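Local coordinates for protein (lectin) (Hyacinthoides hispanica, PDB 1B2P), which binds mannose as a bulb-type monocot lectin and probably agglutinates cells by cross-linking their mannose-bearing glycans, at residues H30-N41 with Y45-T56. Sequence-based numbering, arbitrary orientation.
Sequences HVYRFIMQTDCN and YDNNNPIWATNT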
ATOM      1  N   HIS A  30     -14.836   2.087   5.853  1.00 19.75           N
ATOM      2  CA  HIS A  30     -14.478   1.787   7.258  1.00 19.89           C
ATOM      3  C   HIS A  30     -12.976   1.438   7.353  1.00 18.45           C
ATOM      4  O   HIS A  30     -12.525   0.541   6.639  1.00 23.42           O
ATOM      5  CB  HIS A  30     -15.224   0.536   7.719  1.00 22.52           C
ATOM      6  CG  HIS A  30     -16.687   0.840   7.932  1.00 27.26           C
ATOM      7  ND1 HIS A  30     -17.340   0.846   9.143  1.00 26.79           N
ATOM      8  CD2 HIS A  30     -17.598   1.227   6.972  1.00 30.83           C
ATOM      9  CE1 HIS A  30     -18.604   1.178   8.949  1.00 31.73           C
ATOM     10  NE2 HIS A  30     -18.797   1.414   7.657  1.00 34.14           N
ATOM     11  N   VAL A  31     -12.440   1.909   8.445  1.00 17.48           N
ATOM     12  CA  VAL A  31     -11.045   1.596   8.781  1.00 16.78           C
ATOM     13  C   VAL A  31     -11.133   0.611   9.936  1.00 17.27           C
ATOM     14  O   VAL A  31     -11.641   1.024  11.009  1.00 19.26           O
ATOM     15  CB  VAL A  31     -10.299   2.883   9.067  1.00 19.29           C
ATOM     16  CG1 VAL A  31      -8.870   2.669   9.539  1.00 20.57           C
ATOM     17  CG2 VAL A  31     -10.261   3.781   7.805  1.00 23.18           C
ATOM     18  N   TYR A  32     -10.442  -0.513   9.820  1.00 13.95           N
ATOM     19  CA  TYR A  32     -10.487  -1.503  10.952  1.00 14.31           C
ATOM     20  C   TYR A  32      -9.094  -1.397  11.536  1.00 14.96           C
ATOM     21  O   TYR A  32      -8.142  -1.393  10.780  1.00 15.06           O
ATOM     22  CB  TYR A  32     -10.728  -2.886  10.459  1.00 14.81           C
ATOM     23  CG  TYR A  32     -12.098  -3.114   9.865  1.00 15.09           C
ATOM     24  CD1 TYR A  32     -13.190  -2.322  10.229  1.00 16.64           C
ATOM     25  CD2 TYR A  32     -12.250  -4.175   9.005  1.00 16.72           C
ATOM     26  CE1 TYR A  32     -14.402  -2.610   9.606  1.00 16.65           C
ATOM     27  CE2 TYR A  32     -13.508  -4.499   8.433  1.00 17.00           C
ATOM     28  CZ  TYR A  32     -14.535  -3.661   8.766  1.00 18.44           C
ATOM     29  OH  TYR A  32     -15.801  -3.964   8.243  1.00 20.92           O
ATOM     30  N   ARG A  33      -8.966  -1.134  12.856  1.00 13.07           N
ATOM     31  CA  ARG A  33      -7.621  -1.012  13.410  1.00 16.03           C
ATOM     32  C   ARG A  33      -7.588  -1.905  14.615  1.00 16.44           C
ATOM     33  O   ARG A  33      -8.461  -1.906  15.487  1.00 17.13           O
ATOM     34  CB  ARG A  33      -7.332   0.429  13.924  1.00 17.86           C
ATOM     35  CG  ARG A  33      -7.087   1.408  12.779  1.00 23.66           C
ATOM     36  CD  ARG A  33      -6.803   2.813  13.478  1.00 26.83           C
ATOM     37  NE  ARG A  33      -8.087   3.216  14.117  1.00 33.66           N
ATOM     38  CZ  ARG A  33      -8.263   3.933  15.228  1.00 37.49           C
ATOM     39  NH1 ARG A  33      -7.164   4.364  15.864  1.00 41.81           N
ATOM     40  NH2 ARG A  33      -9.480   4.220  15.725  1.00 35.12           N
ATOM     41  N   PHE A  34      -6.486  -2.657  14.758  1.00 12.43           N
ATOM     42  CA  PHE A  34      -6.351  -3.523  15.940  1.00 13.38           C
ATOM     43  C   PHE A  34      -5.110  -2.950  16.596  1.00 16.72           C
ATOM     44  O   PHE A  34      -3.992  -3.058  16.107  1.00 15.40           O
ATOM     45  CB  PHE A  34      -5.984  -4.951  15.504  1.00 15.01           C
ATOM     46  CG  PHE A  34      -6.001  -6.031  16.555  1.00 15.67           C
ATOM     47  CD1 PHE A  34      -7.142  -6.242  17.365  1.00 16.66           C
ATOM     48  CD2 PHE A  34      -4.876  -6.806  16.717  1.00 16.13           C
ATOM     49  CE1 PHE A  34      -7.079  -7.272  18.266  1.00 17.73           C
ATOM     50  CE2 PHE A  34      -4.827  -7.842  17.671  1.00 16.99           C
ATOM     51  CZ  PHE A  34      -5.936  -8.060  18.424  1.00 18.10           C
ATOM     52  N   ILE A  35      -5.283  -2.197  17.739  1.00 14.09           N
ATOM     53  CA  ILE A  35      -4.197  -1.373  18.246  1.00 13.49           C
ATOM     54  C   ILE A  35      -3.821  -1.701  19.728  1.00 15.57           C
ATOM     55  O   ILE A  35      -4.684  -1.950  20.497  1.00 15.89           O
ATOM     56  CB  ILE A  35      -4.608   0.112  18.146  1.00 18.61           C
ATOM     57  CG1 ILE A  35      -3.572   1.071  18.748  1.00 18.84           C
ATOM     58  CG2 ILE A  35      -6.034   0.347  18.669  1.00 21.03           C
ATOM     59  CD1 ILE A  35      -3.788   2.459  18.156  1.00 23.71           C
ATOM     60  N   MET A  36      -2.497  -1.709  19.896  1.00 14.53           N
ATOM     61  CA  MET A  36      -1.972  -1.871  21.286  1.00 16.35           C
ATOM     62  C   MET A  36      -1.895  -0.456  21.876  1.00 18.38           C
ATOM     63  O   MET A  36      -1.000   0.270  21.454  1.00 17.57           O
ATOM     64  CB  MET A  36      -0.621  -2.577  21.219  1.00 18.13           C
ATOM     65  CG  MET A  36       0.094  -2.773  22.596  1.00 16.04           C
ATOM     66  SD  MET A  36      -0.618  -4.076  23.597  1.00 18.41           S
ATOM     67  CE  MET A  36      -1.816  -3.127  24.600  1.00 17.78           C
ATOM     68  N   GLN A  37      -2.861  -0.104  22.708  1.00 18.33           N
ATOM     69  CA  GLN A  37      -2.854   1.278  23.197  1.00 16.75           C
ATOM     70  C   GLN A  37      -1.850   1.495  24.373  1.00 18.72           C
ATOM     71  O   GLN A  37      -1.378   0.541  25.031  1.00 21.12           O
ATOM     72  CB  GLN A  37      -4.258   1.613  23.769  1.00 19.00           C
ATOM     73  CG  GLN A  37      -5.266   1.499  22.581  1.00 20.00           C
ATOM     74  CD  GLN A  37      -6.644   1.956  22.936  1.00 23.63           C
ATOM     75  OE1 GLN A  37      -7.521   2.233  22.067  1.00 23.96           O
ATOM     76  NE2 GLN A  37      -7.039   2.041  24.230  1.00 21.65           N
ATOM     77  N   THR A  38      -1.611   2.794  24.478  1.00 20.54           N
ATOM     78  CA  THR A  38      -0.653   3.240  25.550  1.00 23.13           C
ATOM     79  C   THR A  38      -1.155   2.872  26.934  1.00 21.78           C
ATOM     80  O   THR A  38      -0.411   2.531  27.861  1.00 25.35           O
ATOM     81  CB  THR A  38      -0.498   4.781  25.567  1.00 27.19           C
ATOM     82  OG1 THR A  38       0.061   5.175  24.294  1.00 30.24           O
ATOM     83  CG2 THR A  38       0.611   5.238  26.513  1.00 29.74           C
ATOM     84  N   ASP A  39      -2.457   2.745  27.087  1.00 20.47           N
ATOM     85  CA  ASP A  39      -3.047   2.320  28.369  1.00 19.90           C
ATOM     86  C   ASP A  39      -3.165   0.881  28.655  1.00 19.58           C
ATOM     87  O   ASP A  39      -3.707   0.308  29.626  1.00 20.54           O
ATOM     88  CB  ASP A  39      -4.467   2.993  28.571  1.00 24.36           C
ATOM     89  CG  ASP A  39      -5.570   2.392  27.746  1.00 26.90           C
ATOM     90  OD1 ASP A  39      -5.269   1.492  26.876  1.00 21.44           O
ATOM     91  OD2 ASP A  39      -6.796   2.646  27.824  1.00 25.34           O
ATOM     92  N   CYS A  40      -2.447   0.043  27.790  1.00 17.13           N
ATOM     93  CA  CYS A  40      -2.351  -1.367  27.922  1.00 18.70           C
ATOM     94  C   CYS A  40      -3.599  -2.137  27.440  1.00 16.65           C
ATOM     95  O   CYS A  40      -3.653  -3.340  27.692  1.00 18.77           O
ATOM     96  CB  CYS A  40      -2.012  -1.865  29.333  1.00 17.79           C
ATOM     97  SG  CYS A  40      -1.048  -3.368  29.424  1.00 19.95           S
ATOM     98  N   ASN A  41      -4.612  -1.510  26.842  1.00 17.22           N
ATOM     99  CA  ASN A  41      -5.765  -2.205  26.329  1.00 16.00           C
ATOM    100  C   ASN A  41      -5.466  -2.522  24.799  1.00 13.89           C
ATOM    101  O   ASN A  41      -4.985  -1.607  24.182  1.00 15.63           O
ATOM    102  CB  ASN A  41      -6.990  -1.231  26.299  1.00 19.26           C
ATOM    103  CG  ASN A  41      -8.255  -2.026  26.473  1.00 15.92           C
ATOM    104  OD1 ASN A  41      -9.451  -1.447  26.507  1.00 22.59           O
ATOM    105  ND2 ASN A  41      -8.350  -3.282  26.621  1.00 13.09           N
ATOM    106  N   TYR A  45     -11.046  -1.541  16.625  1.00 13.32           N
ATOM    107  CA  TYR A  45     -11.919  -0.422  16.308  1.00 15.67           C
ATOM    108  C   TYR A  45     -12.493  -0.620  14.889  1.00 19.76           C
ATOM    109  O   TYR A  45     -11.862  -1.120  13.988  1.00 18.19           O
ATOM    110  CB  TYR A  45     -11.177   0.868  16.247  1.00 16.17           C
ATOM    111  CG  TYR A  45     -10.865   1.383  17.654  1.00 19.11           C
ATOM    112  CD1 TYR A  45     -11.827   2.111  18.367  1.00 20.38           C
ATOM    113  CD2 TYR A  45      -9.642   1.119  18.234  1.00 16.98           C
ATOM    114  CE1 TYR A  45     -11.444   2.591  19.626  1.00 21.17           C
ATOM    115  CE2 TYR A  45      -9.236   1.556  19.505  1.00 20.65           C
ATOM    116  CZ  TYR A  45     -10.231   2.333  20.148  1.00 22.05           C
ATOM    117  OH  TYR A  45      -9.959   2.733  21.429  1.00 24.42           O
ATOM    118  N   ASP A  46     -13.783  -0.245  14.769  1.00 17.68           N
ATOM    119  CA  ASP A  46     -14.346  -0.070  13.387  1.00 14.22           C
ATOM    120  C   ASP A  46     -14.500   1.405  13.266  1.00 18.93           C
ATOM    121  O   ASP A  46     -15.350   1.957  14.029  1.00 20.13           O
ATOM    122  CB  ASP A  46     -15.659  -0.857  13.306  1.00 15.70           C
ATOM    123  CG  ASP A  46     -16.407  -0.697  11.953  1.00 17.24           C
ATOM    124  OD1 ASP A  46     -16.086   0.258  11.274  1.00 20.63           O
ATOM    125  OD2 ASP A  46     -17.209  -1.617  11.762  1.00 19.11           O
ATOM    126  N   ASN A  47     -13.756   2.155  12.515  1.00 18.45           N
ATOM    127  CA  ASN A  47     -13.722   3.611  12.629  1.00 20.58           C
ATOM    128  C   ASN A  47     -13.364   4.054  14.028  1.00 22.18           C
ATOM    129  O   ASN A  47     -12.376   3.557  14.573  1.00 19.02           O
ATOM    130  CB  ASN A  47     -15.045   4.170  12.063  1.00 21.41           C
ATOM    131  CG  ASN A  47     -15.106   4.022  10.550  1.00 24.39           C
ATOM    132  OD1 ASN A  47     -16.244   4.043  10.064  1.00 27.68           O
ATOM    133  ND2 ASN A  47     -13.993   4.006   9.867  1.00 19.69           N
ATOM    134  N   ASN A  48     -14.230   4.927  14.641  1.00 22.58           N
ATOM    135  CA  ASN A  48     -13.847   5.268  16.000  1.00 25.42           C
ATOM    136  C   ASN A  48     -14.599   4.444  17.025  1.00 22.99           C
ATOM    137  O   ASN A  48     -14.441   4.828  18.190  1.00 28.12           O
ATOM    138  CB  ASN A  48     -14.002   6.771  16.241  1.00 30.27           C
ATOM    139  CG  ASN A  48     -12.965   7.533  15.415  1.00 36.36           C
ATOM    140  OD1 ASN A  48     -13.484   8.232  14.552  1.00 41.07           O
ATOM    141  ND2 ASN A  48     -11.669   7.399  15.598  1.00 38.03           N
ATOM    142  N   ASN A  49     -15.292   3.380  16.716  1.00 22.45           N
ATOM    143  CA  ASN A  49     -16.101   2.632  17.664  1.00 20.11           C
ATOM    144  C   ASN A  49     -15.319   1.400  18.100  1.00 21.38           C
ATOM    145  O   ASN A  49     -14.992   0.487  17.251  1.00 21.58           O
ATOM    146  CB  ASN A  49     -17.375   2.228  16.912  1.00 20.29           C
ATOM    147  CG  ASN A  49     -18.173   3.512  16.618  1.00 26.94           C
ATOM    148  OD1 ASN A  49     -18.306   4.406  17.497  1.00 28.44           O
ATOM    149  ND2 ASN A  49     -18.611   3.633  15.351  1.00 32.36           N
ATOM    150  N   PRO A  50     -15.178   1.183  19.364  1.00 21.74           N
ATOM    151  CA  PRO A  50     -14.521  -0.005  19.834  1.00 20.24           C
ATOM    152  C   PRO A  50     -15.406  -1.164  19.695  1.00 22.82           C
ATOM    153  O   PRO A  50     -16.604  -1.148  20.100  1.00 22.99           O
ATOM    154  CB  PRO A  50     -14.108   0.231  21.315  1.00 21.92           C
ATOM    155  CG  PRO A  50     -15.001   1.355  21.713  1.00 21.88           C
ATOM    156  CD  PRO A  50     -15.375   2.173  20.487  1.00 23.89           C
ATOM    157  N   ILE A  51     -15.016  -2.294  19.089  1.00 17.27           N
ATOM    158  CA  ILE A  51     -15.865  -3.451  18.948  1.00 19.49           C
ATOM    159  C   ILE A  51     -15.435  -4.686  19.712  1.00 19.35           C
ATOM    160  O   ILE A  51     -16.205  -5.627  19.910  1.00 20.43           O
ATOM    161  CB  ILE A  51     -16.269  -3.836  17.532  1.00 25.93           C
ATOM    162  CG1 ILE A  51     -15.025  -4.210  16.775  1.00 29.15           C
ATOM    163  CG2 ILE A  51     -16.979  -2.589  16.874  1.00 23.99           C
ATOM    164  CD1 ILE A  51     -15.340  -4.760  15.363  1.00 27.18           C
ATOM    165  N   TRP A  52     -14.138  -4.692  20.129  1.00 16.53           N
ATOM    166  CA  TRP A  52     -13.690  -5.764  20.966  1.00 16.00           C
ATOM    167  C   TRP A  52     -12.417  -5.304  21.678  1.00 15.39           C
ATOM    168  O   TRP A  52     -11.687  -4.477  21.115  1.00 17.31           O
ATOM    169  CB  TRP A  52     -13.252  -6.971  20.017  1.00 15.56           C
ATOM    170  CG  TRP A  52     -12.742  -8.170  20.748  1.00 16.07           C
ATOM    171  CD1 TRP A  52     -13.391  -9.268  21.221  1.00 17.12           C
ATOM    172  CD2 TRP A  52     -11.353  -8.461  21.109  1.00 15.80           C
ATOM    173  NE1 TRP A  52     -12.577 -10.207  21.878  1.00 20.59           N
ATOM    174  CE2 TRP A  52     -11.323  -9.660  21.768  1.00 19.54           C
ATOM    175  CE3 TRP A  52     -10.215  -7.715  20.942  1.00 17.21           C
ATOM    176  CZ2 TRP A  52     -10.137 -10.222  22.320  1.00 18.86           C
ATOM    177  CZ3 TRP A  52      -9.001  -8.254  21.457  1.00 17.85           C
ATOM    178  CH2 TRP A  52      -9.009  -9.486  22.155  1.00 17.99           C
ATOM    179  N   ALA A  53     -12.201  -5.856  22.901  1.00 15.63           N
ATOM    180  CA  ALA A  53     -10.954  -5.470  23.565  1.00 14.06           C
ATOM    181  C   ALA A  53     -10.525  -6.550  24.554  1.00 13.44           C
ATOM    182  O   ALA A  53     -11.398  -7.345  24.943  1.00 16.68           O
ATOM    183  CB  ALA A  53     -11.146  -4.167  24.368  1.00 18.53           C
ATOM    184  N   THR A  54      -9.226  -6.491  24.956  1.00 15.95           N
ATOM    185  CA  THR A  54      -8.817  -7.412  26.005  1.00 16.49           C
ATOM    186  C   THR A  54      -9.269  -6.851  27.415  1.00 17.81           C
ATOM    187  O   THR A  54      -9.325  -7.732  28.286  1.00 20.00           O
ATOM    188  CB  THR A  54      -7.241  -7.416  26.073  1.00 16.46           C
ATOM    189  OG1 THR A  54      -6.706  -6.140  26.063  1.00 16.07           O
ATOM    190  CG2 THR A  54      -6.735  -8.120  24.748  1.00 16.15           C
ATOM    191  N   ASN A  55      -9.737  -5.652  27.423  1.00 18.71           N
ATOM    192  CA  ASN A  55     -10.213  -5.051  28.703  1.00 21.65           C
ATOM    193  C   ASN A  55      -9.114  -5.022  29.742  1.00 24.34           C
ATOM    194  O   ASN A  55      -9.353  -5.372  30.925  1.00 25.05           O
ATOM    195  CB  ASN A  55     -11.395  -5.904  29.235  1.00 24.98           C
ATOM    196  CG  ASN A  55     -12.586  -5.747  28.290  1.00 29.82           C
ATOM    197  OD1 ASN A  55     -13.242  -6.783  27.997  1.00 35.01           O
ATOM    198  ND2 ASN A  55     -12.793  -4.504  27.929  1.00 30.83           N
ATOM    199  N   THR A  56      -7.932  -4.578  29.328  1.00 18.67           N
ATOM    200  CA  THR A  56      -6.771  -4.593  30.187  1.00 18.59           C
ATOM    201  C   THR A  56      -6.337  -3.164  30.439  1.00 16.06           C
ATOM    202  O   THR A  56      -5.146  -2.914  30.748  1.00 20.41           O
ATOM    203  CB  THR A  56      -5.648  -5.525  29.650  1.00 19.36           C
ATOM    204  OG1 THR A  56      -5.454  -5.178  28.234  1.00 19.47           O
ATOM    205  CG2 THR A  56      -6.041  -6.929  29.886  1.00 19.21           C
TER
HETATM  206  O   HOH W   1     -10.419   2.277  13.186  1.00 23.15           O
HETATM  207  O   HOH W   2     -17.902  -2.484   9.427  1.00 31.09           O
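Arg33 and Tyr45 form an antiparallel hydrogen-bonded pair, with Tyr45 N to Arg33 O at 2.8 Å and nearly straight (172°), and Tyr32 with Asp46 the adjoining non-hydrogen-bonded pair. The NH2 end of Arg33 lies over one face of the Tyr45 ring, Arg33 NH2 3.7 Å from Tyr45 CG, the planes only 23° apart. The Arg33 chain bends at chi3 (-67°), which turns NH2 back to donate to Asn47 O at 3.2 Å in the guanidinium plane, while a water joins NE to Val31 O and Asn47 O. At the other end of the ring, Tyr45 OH donates to Gln37 OE1 (2.6 Å), and Gln37 NE2 is held by Asp39 OD1, which also accepts from Asn41 N in an Asx turn. On the face that carries Tyr32 and Asp46, Asp46 OD1 uses its syn lone pair to accept from His30 ND1 at 2.5 Å, in the imidazole plane; OD2 takes a water shared with Tyr32 OH and a salt bridge from Arg103. Farther along, Thr56 OG1 donates to Cys40 O at 2.6 Å, next to the Cys40-Cys63 disulfide. The type II' turn Asp46-Asn49 leads into strand 49-53, completing an antiparallel four-stranded sheet, one of three in the beta-prism II fold of bulb lectins.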